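Local coordinates for extracellular solute-binding protein family 1 (Arthrobacter chlorophenolicus, PDB 4R2F) that binds the disaccharide laminaribiose and, as an extracellular solute-binding protein, probably hands such sugars to an ABC-type importer, at residues Asp117-Lys122 with Phe328-Leu333; Val189-Phe194 with Lys270-Met275; Met211-Asn216 with Val235-Phe240. All coordinates share one frame; numbering follows the deposited sequence.

Interaction 1: Asp117-Lys122 with Phe328-Leu333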
ATOM      1  N   ASP A 117      -8.980 -14.073  17.413  1.00 33.19           N
ATOM      2  CA  ASP A 117     -10.263 -14.777  17.446  1.00 33.11           C
ATOM      3  C   ASP A 117     -11.240 -14.149  18.432  1.00 37.12           C
ATOM      4  O   ASP A 117     -12.413 -14.028  18.126  1.00 34.58           O
ATOM      5  CB  ASP A 117     -10.072 -16.258  17.790  1.00 35.24           C
ATOM      6  CG  ASP A 117      -9.259 -16.990  16.745  1.00 51.67           C
ATOM      7  OD1 ASP A 117      -8.404 -16.361  16.099  1.00 40.14           O
ATOM      8  OD2 ASP A 117      -9.470 -18.190  16.557  1.00 53.14           O
ATOM      9  N   LYS A 118     -10.761 -13.766  19.611  1.00 35.16           N
ATOM     10  CA  LYS A 118     -11.630 -13.163  20.622  1.00 43.38           C
ATOM     11  C   LYS A 118     -12.123 -11.782  20.190  1.00 36.71           C
ATOM     12  O   LYS A 118     -13.238 -11.397  20.517  1.00 33.94           O
ATOM     13  CB  LYS A 118     -10.923 -13.089  21.993  1.00 46.66           C
ATOM     14  CG  LYS A 118     -10.768 -14.421  22.730  1.00 79.41           C
ATOM     15  CD  LYS A 118     -11.986 -14.826  23.566  1.00109.61           C
ATOM     16  CE  LYS A 118     -12.318 -13.844  24.690  1.00102.79           C
ATOM     17  NZ  LYS A 118     -13.404 -12.874  24.342  1.00 87.12           N
ATOM     18  N   VAL A 119     -11.282 -11.024  19.489  1.00 29.28           N
ATOM     19  CA  VAL A 119     -11.711  -9.738  18.909  1.00 29.52           C
ATOM     20  C   VAL A 119     -12.829  -9.969  17.917  1.00 31.88           C
ATOM     21  O   VAL A 119     -13.854  -9.301  17.968  1.00 34.46           O
ATOM     22  CB  VAL A 119     -10.531  -9.001  18.214  1.00 28.46           C
ATOM     23  CG1 VAL A 119     -11.029  -7.837  17.358  1.00 33.32           C
ATOM     24  CG2 VAL A 119      -9.532  -8.529  19.268  1.00 34.66           C
ATOM     25  N   ILE A 120     -12.647 -10.951  17.040  1.00 34.21           N
ATOM     26  CA  ILE A 120     -13.670 -11.301  16.071  1.00 28.33           C
ATOM     27  C   ILE A 120     -15.006 -11.636  16.767  1.00 36.30           C
ATOM     28  O   ILE A 120     -16.049 -11.184  16.326  1.00 33.74           O
ATOM     29  CB  ILE A 120     -13.252 -12.496  15.202  1.00 34.56           C
ATOM     30  CG1 ILE A 120     -12.042 -12.163  14.305  1.00 41.79           C
ATOM     31  CG2 ILE A 120     -14.421 -12.961  14.338  1.00 34.18           C
ATOM     32  CD1 ILE A 120     -12.260 -11.054  13.321  1.00 44.41           C
ATOM     33  N   GLU A 121     -14.959 -12.439  17.824  1.00 28.66           N
ATOM     34  CA  GLU A 121     -16.157 -12.756  18.635  1.00 33.49           C
ATOM     35  C   GLU A 121     -16.806 -11.503  19.184  1.00 32.43           C
ATOM     36  O   GLU A 121     -18.018 -11.366  19.109  1.00 39.86           O
ATOM     37  CB  GLU A 121     -15.822 -13.631  19.849  1.00 42.94           C
ATOM     38  CG  GLU A 121     -15.421 -15.074  19.583  1.00 57.21           C
ATOM     39  CD  GLU A 121     -14.849 -15.750  20.838  1.00200.00           C
ATOM     40  OE1 GLU A 121     -15.367 -15.497  21.952  1.00 56.99           O
ATOM     41  OE2 GLU A 121     -13.874 -16.535  20.725  1.00 69.46           O
ATOM     42  N   LYS A 122     -16.006 -10.603  19.767  1.00 30.53           N
ATOM     43  CA  LYS A 122     -16.533  -9.377  20.305  1.00 31.78           C
ATOM     44  C   LYS A 122     -17.173  -8.522  19.208  1.00 37.65           C
ATOM     45  O   LYS A 122     -18.190  -7.879  19.447  1.00 32.50           O
ATOM     46  CB  LYS A 122     -15.476  -8.581  21.079  1.00 30.39           C
ATOM     47  CG  LYS A 122     -14.982  -9.243  22.369  1.00 38.81           C
ATOM     48  CD  LYS A 122     -13.747  -8.497  22.896  1.00 41.11           C
ATOM     49  CE  LYS A 122     -13.446  -8.802  24.345  1.00 83.77           C
ATOM     50  NZ  LYS A 122     -14.452  -8.150  25.219  1.00 70.23           N
ATOM     51  N   PHE A 328      -8.739  -2.850  23.431  1.00 30.25           N
ATOM     52  CA  PHE A 328      -8.227  -1.715  22.696  1.00 35.52           C
ATOM     53  C   PHE A 328      -8.598  -1.870  21.241  1.00 37.81           C
ATOM     54  O   PHE A 328      -9.067  -0.912  20.629  1.00 31.48           O
ATOM     55  CB  PHE A 328      -6.700  -1.537  22.786  1.00 35.32           C
ATOM     56  CG  PHE A 328      -6.195  -0.404  21.912  1.00 34.42           C
ATOM     57  CD1 PHE A 328      -6.302   0.912  22.325  1.00 38.71           C
ATOM     58  CD2 PHE A 328      -5.680  -0.654  20.648  1.00 31.94           C
ATOM     59  CE1 PHE A 328      -5.892   1.951  21.518  1.00 42.34           C
ATOM     60  CE2 PHE A 328      -5.265   0.376  19.828  1.00 30.15           C
ATOM     61  CZ  PHE A 328      -5.377   1.692  20.263  1.00 31.11           C
ATOM     62  N   VAL A 329      -8.354  -3.056  20.680  1.00 31.57           N
ATOM     63  CA  VAL A 329      -8.570  -3.250  19.239  1.00 28.93           C
ATOM     64  C   VAL A 329     -10.046  -3.064  18.898  1.00 37.33           C
ATOM     65  O   VAL A 329     -10.363  -2.469  17.893  1.00 28.21           O
ATOM     66  CB  VAL A 329      -8.036  -4.602  18.714  1.00 31.70           C
ATOM     67  CG1 VAL A 329      -8.507  -4.867  17.277  1.00 34.56           C
ATOM     68  CG2 VAL A 329      -6.511  -4.669  18.785  1.00 38.97           C
ATOM     69  N   VAL A 330     -10.942  -3.550  19.751  1.00 32.17           N
ATOM     70  CA  VAL A 330     -12.378  -3.410  19.489  1.00 38.75           C
ATOM     71  C   VAL A 330     -12.784  -1.931  19.570  1.00 30.82           C
ATOM     72  O   VAL A 330     -13.541  -1.404  18.718  1.00 32.14           O
ATOM     73  CB  VAL A 330     -13.181  -4.287  20.471  1.00 31.23           C
ATOM     74  CG1 VAL A 330     -14.670  -4.052  20.363  1.00 39.30           C
ATOM     75  CG2 VAL A 330     -12.861  -5.752  20.225  1.00 39.50           C
ATOM     76  N   TYR A 331     -12.272  -1.260  20.584  1.00 30.70           N
ATOM     77  CA  TYR A 331     -12.480   0.178  20.731  1.00 31.51           C
ATOM     78  C   TYR A 331     -11.991   0.927  19.489  1.00 34.69           C
ATOM     79  O   TYR A 331     -12.698   1.777  18.925  1.00 35.63           O
ATOM     80  CB  TYR A 331     -11.767   0.672  22.010  1.00 38.33           C
ATOM     81  CG  TYR A 331     -11.554   2.167  22.051  1.00 30.56           C
ATOM     82  CD1 TYR A 331     -12.548   3.039  22.524  1.00 34.88           C
ATOM     83  CD2 TYR A 331     -10.366   2.713  21.595  1.00 38.75           C
ATOM     84  CE1 TYR A 331     -12.336   4.416  22.544  1.00 37.78           C
ATOM     85  CE2 TYR A 331     -10.143   4.073  21.616  1.00 41.72           C
ATOM     86  CZ  TYR A 331     -11.124   4.926  22.083  1.00 42.18           C
ATOM     87  OH  TYR A 331     -10.833   6.269  22.077  1.00 34.80           O
ATOM     88  N   TYR A 332     -10.777   0.607  19.046  1.00 29.73           N
ATOM     89  CA  TYR A 332     -10.161   1.369  17.949  1.00 28.53           C
ATOM     90  C   TYR A 332     -10.939   1.141  16.657  1.00 29.18           C
ATOM     91  O   TYR A 332     -11.270   2.089  15.968  1.00 34.14           O
ATOM     92  CB  TYR A 332      -8.699   1.001  17.793  1.00 29.30           C
ATOM     93  CG  TYR A 332      -7.837   1.964  16.979  1.00 34.79           C
ATOM     94  CD1 TYR A 332      -7.414   3.180  17.518  1.00 39.04           C
ATOM     95  CD2 TYR A 332      -7.390   1.624  15.700  1.00 32.08           C
ATOM     96  CE1 TYR A 332      -6.611   4.056  16.787  1.00 39.46           C
ATOM     97  CE2 TYR A 332      -6.576   2.480  14.957  1.00 30.56           C
ATOM     98  CZ  TYR A 332      -6.185   3.705  15.503  1.00 34.56           C
ATOM     99  OH  TYR A 332      -5.364   4.566  14.815  1.00 35.62           O
ATOM    100  N   LEU A 333     -11.262  -0.110  16.344  1.00 29.44           N
ATOM    101  CA  LEU A 333     -12.077  -0.382  15.139  1.00 32.91           C
ATOM    102  C   LEU A 333     -13.406   0.378  15.131  1.00 29.71           C
ATOM    103  O   LEU A 333     -13.842   0.849  14.079  1.00 37.50           O
ATOM    104  CB  LEU A 333     -12.355  -1.872  15.005  1.00 29.41           C
ATOM    105  CG  LEU A 333     -11.146  -2.706  14.636  1.00 39.90           C
ATOM    106  CD1 LEU A 333     -11.482  -4.162  14.846  1.00 34.51           C
ATOM    107  CD2 LEU A 333     -10.761  -2.424  13.195  1.00 44.97           C
TER
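Val-119 pushes its CG1 methyl into the angle between Val-329 and Val-330, and this one methyl carries most of the apolar overlap between the two helices. The side chain of Val-119 crosses that of Val-329 at about a right angle, their CG1 atoms 3.9 Å apart. It slides past Val-330 in the opposite direction, with CG1 of Val-119 4.0 Å from CG2 of Val-330. The torsion of Val-119 explains the reach: CG1 stands anti to the backbone N (chi1 167°) on a CB that already points toward the partner helix. Leu-333, one turn beyond Val-329, adds a looser touch, its CD1 lying 4.5 Å from CG1 of Val-119. Valine suits this shallow layer between helices because branching at CB limits its rotamers and holds the methyls close to the backbone, while the longer leucine reaches in from the next turn.

At the outer margin the chemistry changes. Lys-122 lays its aliphatic part across Val-330, with its CB and CD each about 3.9 Å from CG2 of Val-330, so the lysine serves the contact through its methylenes. Its chain runs extended until it bends at chi4 (-72°), and the ammonium group forms a salt bridge with Glu-327, just before the second segment. A lysine therefore suits the rim, with a greasy stem on the valine and a charge paired beside it.

Beneath the valines, Met-315 of strand 306-316 touches both Val-119 and Val-329, and Val-149 of strand 145-161 touches Val-119 and Leu-333. The axes of the two short helical segments approach to 9.9 Å and cross at -47°, a spacing bridged by side chains with no hydrogen bond between them. Two helices packed side by side over the strands of a central sheet are characteristic of the alpha/beta lobes of periplasmic-type solute-binding proteins.

Interaction 2: Val189-Phe194 with Lys270-Met275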
ATOM      1  N   VAL A 189       6.830  19.551 -22.530  1.00 45.24           N
ATOM      2  CA  VAL A 189       6.415  20.820 -21.904  1.00 38.01           C
ATOM      3  C   VAL A 189       6.927  20.949 -20.463  1.00 40.83           C
ATOM      4  O   VAL A 189       6.401  21.738 -19.689  1.00 34.60           O
ATOM      5  CB  VAL A 189       4.893  21.098 -21.988  1.00 49.89           C
ATOM      6  CG1 VAL A 189       4.447  21.132 -23.449  1.00 46.58           C
ATOM      7  CG2 VAL A 189       4.068  20.097 -21.177  1.00 46.90           C
ATOM      8  N   GLY A 190       7.965  20.193 -20.118  1.00 42.73           N
ATOM      9  CA  GLY A 190       8.610  20.311 -18.803  1.00 40.47           C
ATOM     10  C   GLY A 190       7.950  19.575 -17.642  1.00 39.14           C
ATOM     11  O   GLY A 190       8.268  19.821 -16.479  1.00 44.43           O
ATOM     12  N   ALA A 191       7.045  18.655 -17.941  1.00 36.91           N
ATOM     13  CA  ALA A 191       6.346  17.920 -16.886  1.00 35.61           C
ATOM     14  C   ALA A 191       6.931  16.515 -16.720  1.00 37.00           C
ATOM     15  O   ALA A 191       7.693  16.031 -17.565  1.00 37.33           O
ATOM     16  CB  ALA A 191       4.864  17.835 -17.209  1.00 40.28           C
ATOM     17  N   VAL A 192       6.575  15.868 -15.621  1.00 33.65           N
ATOM     18  CA  VAL A 192       6.941  14.474 -15.420  1.00 34.93           C
ATOM     19  C   VAL A 192       5.790  13.601 -15.844  1.00 33.71           C
ATOM     20  O   VAL A 192       4.704  13.639 -15.270  1.00 33.58           O
ATOM     21  CB  VAL A 192       7.347  14.194 -13.970  1.00 35.39           C
ATOM     22  CG1 VAL A 192       7.535  12.697 -13.743  1.00 29.76           C
ATOM     23  CG2 VAL A 192       8.629  14.949 -13.664  1.00 39.35           C
ATOM     24  N   GLY A 193       6.045  12.795 -16.856  1.00 35.49           N
ATOM     25  CA  GLY A 193       5.010  11.945 -17.435  1.00 33.41           C
ATOM     26  C   GLY A 193       4.638  10.717 -16.635  1.00 33.05           C
ATOM     27  O   GLY A 193       3.608  10.121 -16.890  1.00 33.96           O
ATOM     28  N   PHE A 194       5.482  10.316 -15.683  1.00 33.94           N
ATOM     29  CA  PHE A 194       5.158   9.198 -14.820  1.00 30.37           C
ATOM     30  C   PHE A 194       5.913   9.364 -13.508  1.00 26.37           C
ATOM     31  O   PHE A 194       7.063   8.895 -13.344  1.00 33.36           O
ATOM     32  CB  PHE A 194       5.480   7.873 -15.517  1.00 32.77           C
ATOM     33  CG  PHE A 194       4.696   6.700 -15.006  1.00 42.94           C
ATOM     34  CD1 PHE A 194       3.337   6.602 -15.241  1.00 37.42           C
ATOM     35  CD2 PHE A 194       5.323   5.671 -14.348  1.00 75.64           C
ATOM     36  CE1 PHE A 194       2.613   5.520 -14.789  1.00 39.61           C
ATOM     37  CE2 PHE A 194       4.609   4.582 -13.908  1.00101.70           C
ATOM     38  CZ  PHE A 194       3.249   4.510 -14.117  1.00 61.48           C
ATOM     39  N   LYS A 270       4.408  19.777 -11.239  1.00 37.33           N
ATOM     40  CA  LYS A 270       5.536  19.173 -11.935  1.00 27.96           C
ATOM     41  C   LYS A 270       5.100  17.772 -12.464  1.00 31.50           C
ATOM     42  O   LYS A 270       5.449  17.391 -13.581  1.00 39.94           O
ATOM     43  CB  LYS A 270       6.752  19.106 -11.007  1.00 41.58           C
ATOM     44  CG  LYS A 270       7.992  19.771 -11.571  1.00 97.10           C
ATOM     45  CD  LYS A 270       8.534  19.017 -12.776  1.00 64.53           C
ATOM     46  CE  LYS A 270       9.666  19.795 -13.423  1.00 84.65           C
ATOM     47  NZ  LYS A 270      10.413  18.934 -14.376  1.00100.21           N
ATOM     48  N   ALA A 271       4.317  17.037 -11.676  1.00 30.10           N
ATOM     49  CA  ALA A 271       3.891  15.686 -12.042  1.00 40.30           C
ATOM     50  C   ALA A 271       2.611  15.766 -12.845  1.00 30.78           C
ATOM     51  O   ALA A 271       1.638  16.313 -12.357  1.00 31.64           O
ATOM     52  CB  ALA A 271       3.653  14.862 -10.777  1.00 33.51           C
ATOM     53  N   ALA A 272       2.585  15.192 -14.042  1.00 32.50           N
ATOM     54  CA  ALA A 272       1.364  15.169 -14.849  1.00 37.78           C
ATOM     55  C   ALA A 272       0.564  13.883 -14.685  1.00 33.12           C
ATOM     56  O   ALA A 272      -0.636  13.893 -14.882  1.00 31.09           O
ATOM     57  CB  ALA A 272       1.680  15.370 -16.322  1.00 32.87           C
ATOM     58  N   TYR A 273       1.227  12.781 -14.365  1.00 31.69           N
ATOM     59  CA  TYR A 273       0.585  11.475 -14.399  1.00 31.20           C
ATOM     60  C   TYR A 273       1.404  10.524 -13.550  1.00 29.92           C
ATOM     61  O   TYR A 273       2.616  10.694 -13.424  1.00 31.76           O
ATOM     62  CB  TYR A 273       0.470  11.008 -15.848  1.00 31.56           C
ATOM     63  CG  TYR A 273      -0.316   9.731 -16.100  1.00 29.82           C
ATOM     64  CD1 TYR A 273      -1.697   9.753 -16.239  1.00 31.77           C
ATOM     65  CD2 TYR A 273       0.330   8.516 -16.248  1.00 39.75           C
ATOM     66  CE1 TYR A 273      -2.418   8.583 -16.484  1.00 32.83           C
ATOM     67  CE2 TYR A 273      -0.381   7.340 -16.487  1.00 29.27           C
ATOM     68  CZ  TYR A 273      -1.754   7.381 -16.611  1.00 35.17           C
ATOM     69  OH  TYR A 273      -2.452   6.237 -16.874  1.00 38.49           O
ATOM     70  N   GLY A 274       0.745   9.582 -12.894  1.00 31.02           N
ATOM     71  CA  GLY A 274       1.444   8.568 -12.130  1.00 32.25           C
ATOM     72  C   GLY A 274       0.590   7.769 -11.167  1.00 30.37           C
ATOM     73  O   GLY A 274      -0.582   8.043 -10.990  1.00 32.91           O
ATOM     74  N   MET A 275       1.213   6.804 -10.509  1.00 35.36           N
ATOM     75  CA  MET A 275       0.524   5.897  -9.610  1.00 33.01           C
ATOM     76  C   MET A 275       0.747   6.385  -8.196  1.00 33.15           C
ATOM     77  O   MET A 275       1.866   6.614  -7.794  1.00 31.34           O
ATOM     78  CB  MET A 275       1.083   4.475  -9.762  1.00 34.60           C
ATOM     79  CG  MET A 275       0.476   3.411  -8.856  1.00 28.02           C
ATOM     80  SD  MET A 275       1.473   1.924  -8.620  1.00 22.63           S
ATOM     81  CE  MET A 275       2.807   2.581  -7.656  1.00 28.26           C
TER
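Val-192 joins the two segments through its backbone. Its N donates to Lys-270 O at 2.8 Å. Val-192 O in turn accepts from Ala-272 N at 2.9 Å. Together these bonds make a single bridge between Val-192 and Ala-271, with the segments running about 20° apart in direction. Small residues suit the join, since Ala-191 CB and Ala-272 CB can meet at 4.1 Å.

At one end the Lys-270 chain, bent at chi2 (-67°), carries NZ to Gly-190 O at 3.1 Å, approaching from above the carbonyl plane. Gly-190 is the C-prime residue of the Schellman motif that closes the preceding helix; its phi of 82° is a conformation glycine adopts with little strain, having no CB.

At the other end the rings of Phe-194 and Tyr-273 meet edge to edge, CD1 of Phe-194 lying 3.7 Å from CD2 of Tyr-273. Tyr-273 CB also packs 3.4 Å from Gly-193 O, a buried carbonyl with no polar partner in the model. Replacing Tyr-273 with an alanine would probably open a gap beside Phe-194 and let that ring shift.

Further out, Leu-208 of helix 204-215 backs Phe-194, while Leu-158 and Tyr-160 of strand 145-161 pack on Tyr-273. Backbone bonds between Ala-272 and Arg-161 and between Gly-274 and Trp-159 tie the second segment to that strand. The loop after helix 176-188 is thus bridged to the lead-in of strand 273-275, which pairs antiparallel with strand 145-161 in the mixed sheet of an alpha/beta solute-binding protein.

Interaction 3: Met211-Asn216 with Val235-Phe240; sequences MMMLNN and VEAVEF
Ala-237 sits where the two helices come closest, its CB 3.7 Å from Met-212 O and 3.8 Å from Met-213 CA. The methyl thus rests directly on backbone, and the axes of the segments 211-215 and 235-240 can approach to 8.5 Å while crossing at 126°; alanine suits a spot with so little depth. Flexible methionines fill in around it. Met-212, bent at both chi2 and chi3, brings CE to the ring edge of Phe-240, 3.5 Å from CD2. The fit is looser at Met-213, where CG of Met-213 passes 4.3 Å from CB of Ala-237. Trp-176 stacks on Phe-240 and touches Met-212, Ala-237 and Asn-216.

The partly exposed margin, at Glu-236, is held by polar atoms instead. Asn-216, the first residue to leave helical geometry after its helix, has CG anti to the backbone N (chi1 -160°), which carries the amide across to Glu-236. Its ND2 donates to Glu-236 OE2 at 3.2 Å in an almost straight bond (173°). The acceptor lies in the amide plane of Asn-216, yet the donor stands well above the carboxylate plane. His-301 NE2 is a second hydrogen-bond partner of the same oxygen.

The alanine's small methyl permits the close spacing, and the two partners meeting OE2, Asn-216 ND2 and His-301 NE2, would probably favour a charged, fixed carboxylate at this margin.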
ATOM      1  N   MET A 211       3.077  -3.463  -9.520  1.00 28.44           N
ATOM      2  CA  MET A 211       1.858  -3.078 -10.273  1.00 25.68           C
ATOM      3  C   MET A 211       2.017  -3.279 -11.766  1.00 39.44           C
ATOM      4  O   MET A 211       1.070  -3.767 -12.423  1.00 29.96           O
ATOM      5  CB  MET A 211       1.370  -1.641 -10.023  1.00 30.27           C
ATOM      6  CG  MET A 211       0.040  -1.342 -10.757  1.00 29.62           C
ATOM      7  SD  MET A 211       0.303  -0.749 -12.450  1.00 34.85           S
ATOM      8  CE  MET A 211       0.378   1.017 -12.122  1.00 51.52           C
ATOM      9  N   MET A 212       3.183  -2.924 -12.321  1.00 24.14           N
ATOM     10  CA  MET A 212       3.314  -3.039 -13.778  1.00 31.24           C
ATOM     11  C   MET A 212       3.417  -4.491 -14.230  1.00 25.58           C
ATOM     12  O   MET A 212       2.895  -4.841 -15.303  1.00 30.61           O
ATOM     13  CB  MET A 212       4.463  -2.199 -14.341  1.00 32.46           C
ATOM     14  CG  MET A 212       4.256  -0.693 -14.149  1.00 35.04           C
ATOM     15  SD  MET A 212       2.893   0.036 -15.082  1.00 29.94           S
ATOM     16  CE  MET A 212       3.734   0.124 -16.629  1.00 35.10           C
ATOM     17  N   MET A 213       4.041  -5.329 -13.419  1.00 28.86           N
ATOM     18  CA  MET A 213       4.050  -6.786 -13.686  1.00 31.40           C
ATOM     19  C   MET A 213       2.598  -7.286 -13.688  1.00 35.09           C
ATOM     20  O   MET A 213       2.168  -7.961 -14.620  1.00 36.10           O
ATOM     21  CB  MET A 213       4.889  -7.555 -12.639  1.00 32.43           C
ATOM     22  CG  MET A 213       6.409  -7.320 -12.666  1.00 35.52           C
ATOM     23  SD  MET A 213       7.267  -8.148 -11.308  1.00 33.83           S
ATOM     24  CE  MET A 213       8.573  -7.024 -10.983  1.00 37.75           C
ATOM     25  N   LEU A 214       1.826  -6.930 -12.662  1.00 31.75           N
ATOM     26  CA  LEU A 214       0.420  -7.377 -12.587  1.00 29.64           C
ATOM     27  C   LEU A 214      -0.401  -6.883 -13.761  1.00 33.11           C
ATOM     28  O   LEU A 214      -1.189  -7.621 -14.334  1.00 37.83           O
ATOM     29  CB  LEU A 214      -0.212  -6.914 -11.278  1.00 28.77           C
ATOM     30  CG  LEU A 214       0.426  -7.466 -10.008  1.00 34.42           C
ATOM     31  CD1 LEU A 214      -0.376  -6.976  -8.818  1.00 39.41           C
ATOM     32  CD2 LEU A 214       0.507  -8.973  -9.997  1.00 41.78           C
ATOM     33  N   ASN A 215      -0.162  -5.634 -14.146  1.00 31.51           N
ATOM     34  CA  ASN A 215      -0.840  -5.026 -15.273  1.00 26.95           C
ATOM     35  C   ASN A 215      -0.555  -5.752 -16.590  1.00 33.12           C
ATOM     36  O   ASN A 215      -1.355  -5.693 -17.504  1.00 33.79           O
ATOM     37  CB  ASN A 215      -0.434  -3.560 -15.345  1.00 36.31           C
ATOM     38  CG  ASN A 215      -1.365  -2.701 -16.173  1.00 45.53           C
ATOM     39  OD1 ASN A 215      -2.212  -3.178 -16.929  1.00 42.13           O
ATOM     40  ND2 ASN A 215      -1.192  -1.400 -16.035  1.00 46.19           N
ATOM     41  N   ASN A 216       0.555  -6.469 -16.686  1.00 32.26           N
ATOM     42  CA  ASN A 216       0.836  -7.240 -17.889  1.00 36.24           C
ATOM     43  C   ASN A 216       0.555  -8.732 -17.745  1.00 41.28           C
ATOM     44  O   ASN A 216       1.115  -9.541 -18.494  1.00 35.65           O
ATOM     45  CB  ASN A 216       2.301  -7.053 -18.265  1.00 34.16           C
ATOM     46  CG  ASN A 216       2.591  -7.402 -19.719  1.00 28.88           C
ATOM     47  OD1 ASN A 216       1.753  -7.209 -20.603  1.00 42.71           O
ATOM     48  ND2 ASN A 216       3.814  -7.866 -19.974  1.00 39.38           N
ATOM     49  N   VAL A 235       9.248  -9.741 -17.713  1.00 40.93           N
ATOM     50  CA  VAL A 235      10.374  -9.154 -18.453  1.00 37.71           C
ATOM     51  C   VAL A 235       9.892  -7.985 -19.270  1.00 38.11           C
ATOM     52  O   VAL A 235      10.511  -6.915 -19.277  1.00 41.77           O
ATOM     53  CB  VAL A 235      11.081 -10.178 -19.380  1.00 41.39           C
ATOM     54  CG1 VAL A 235      12.127  -9.499 -20.257  1.00 42.47           C
ATOM     55  CG2 VAL A 235      11.726 -11.270 -18.545  1.00 40.97           C
ATOM     56  N   GLU A 236       8.796  -8.188 -19.978  1.00 31.83           N
ATOM     57  CA  GLU A 236       8.194  -7.101 -20.741  1.00 30.53           C
ATOM     58  C   GLU A 236       7.849  -5.871 -19.901  1.00 38.19           C
ATOM     59  O   GLU A 236       7.982  -4.744 -20.377  1.00 33.21           O
ATOM     60  CB  GLU A 236       6.891  -7.545 -21.361  1.00 43.20           C
ATOM     61  CG  GLU A 236       6.893  -7.698 -22.845  1.00 72.90           C
ATOM     62  CD  GLU A 236       5.483  -7.846 -23.339  1.00 69.82           C
ATOM     63  OE1 GLU A 236       5.070  -7.030 -24.182  1.00 49.54           O
ATOM     64  OE2 GLU A 236       4.781  -8.754 -22.842  1.00 47.52           O
ATOM     65  N   ALA A 237       7.326  -6.111 -18.701  1.00 41.97           N
ATOM     66  CA  ALA A 237       6.924  -5.052 -17.803  1.00 37.31           C
ATOM     67  C   ALA A 237       8.140  -4.226 -17.412  1.00 28.24           C
ATOM     68  O   ALA A 237       8.100  -2.998 -17.457  1.00 33.11           O
ATOM     69  CB  ALA A 237       6.226  -5.621 -16.578  1.00 31.96           C
ATOM     70  N   VAL A 238       9.234  -4.913 -17.098  1.00 30.05           N
ATOM     71  CA  VAL A 238      10.459  -4.250 -16.717  1.00 41.59           C
ATOM     72  C   VAL A 238      11.101  -3.531 -17.896  1.00 39.65           C
ATOM     73  O   VAL A 238      11.623  -2.432 -17.717  1.00 36.13           O
ATOM     74  CB  VAL A 238      11.453  -5.213 -16.055  1.00 38.84           C
ATOM     75  CG1 VAL A 238      12.787  -4.518 -15.781  1.00 32.77           C
ATOM     76  CG2 VAL A 238      10.885  -5.712 -14.740  1.00 33.46           C
ATOM     77  N   GLU A 239      11.047  -4.129 -19.086  1.00 40.31           N
ATOM     78  CA  GLU A 239      11.510  -3.459 -20.304  1.00 46.28           C
ATOM     79  C   GLU A 239      10.745  -2.159 -20.559  1.00 40.97           C
ATOM     80  O   GLU A 239      11.308  -1.187 -21.032  1.00 38.30           O
ATOM     81  CB  GLU A 239      11.386  -4.374 -21.539  1.00 40.05           C
ATOM     82  CG  GLU A 239      12.431  -5.484 -21.590  1.00 46.10           C
ATOM     83  CD  GLU A 239      12.261  -6.451 -22.765  1.00 74.65           C
ATOM     84  OE1 GLU A 239      11.168  -6.527 -23.377  1.00 60.00           O
ATOM     85  OE2 GLU A 239      13.239  -7.160 -23.079  1.00 55.25           O
ATOM     86  N   PHE A 240       9.456  -2.139 -20.252  1.00 35.63           N
ATOM     87  CA  PHE A 240       8.677  -0.944 -20.478  1.00 39.86           C
ATOM     88  C   PHE A 240       9.081   0.173 -19.504  1.00 27.80           C
ATOM     89  O   PHE A 240       9.247   1.322 -19.907  1.00 35.52           O
ATOM     90  CB  PHE A 240       7.195  -1.250 -20.398  1.00 35.51           C
ATOM     91  CG  PHE A 240       6.342  -0.057 -20.619  1.00 32.66           C
ATOM     92  CD1 PHE A 240       6.286   0.552 -21.874  1.00 37.57           C
ATOM     93  CD2 PHE A 240       5.600   0.481 -19.578  1.00 39.09           C
ATOM     94  CE1 PHE A 240       5.508   1.674 -22.085  1.00 45.17           C
ATOM     95  CE2 PHE A 240       4.801   1.599 -19.794  1.00 41.25           C
ATOM     96  CZ  PHE A 240       4.766   2.200 -21.039  1.00 35.03           C
TER

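Overall arrangement
Interaction 1 lies on the opposite side of the chain's centre from the other two, its centre 43 Å from that of interaction 2 and 40 Å from that of interaction 3. The latter pair are neighbours, with centres 20 Å apart, and meet where Met-275 SD packs 3.8 Å from Met-211 CE. Along the sequence the contacts enclose one another: 211-216 and 235-240 fall between the segments of interaction 2, which in turn fall between 117-122 and 328-333. Strand 145-161 links both sides, packing on Val-119 and pairing with strand 273-275. This is consistent with a two-lobed binding protein, the bound sugar lying about 13 Å from the Met-213 side chain and about 14 Å from Gly-274.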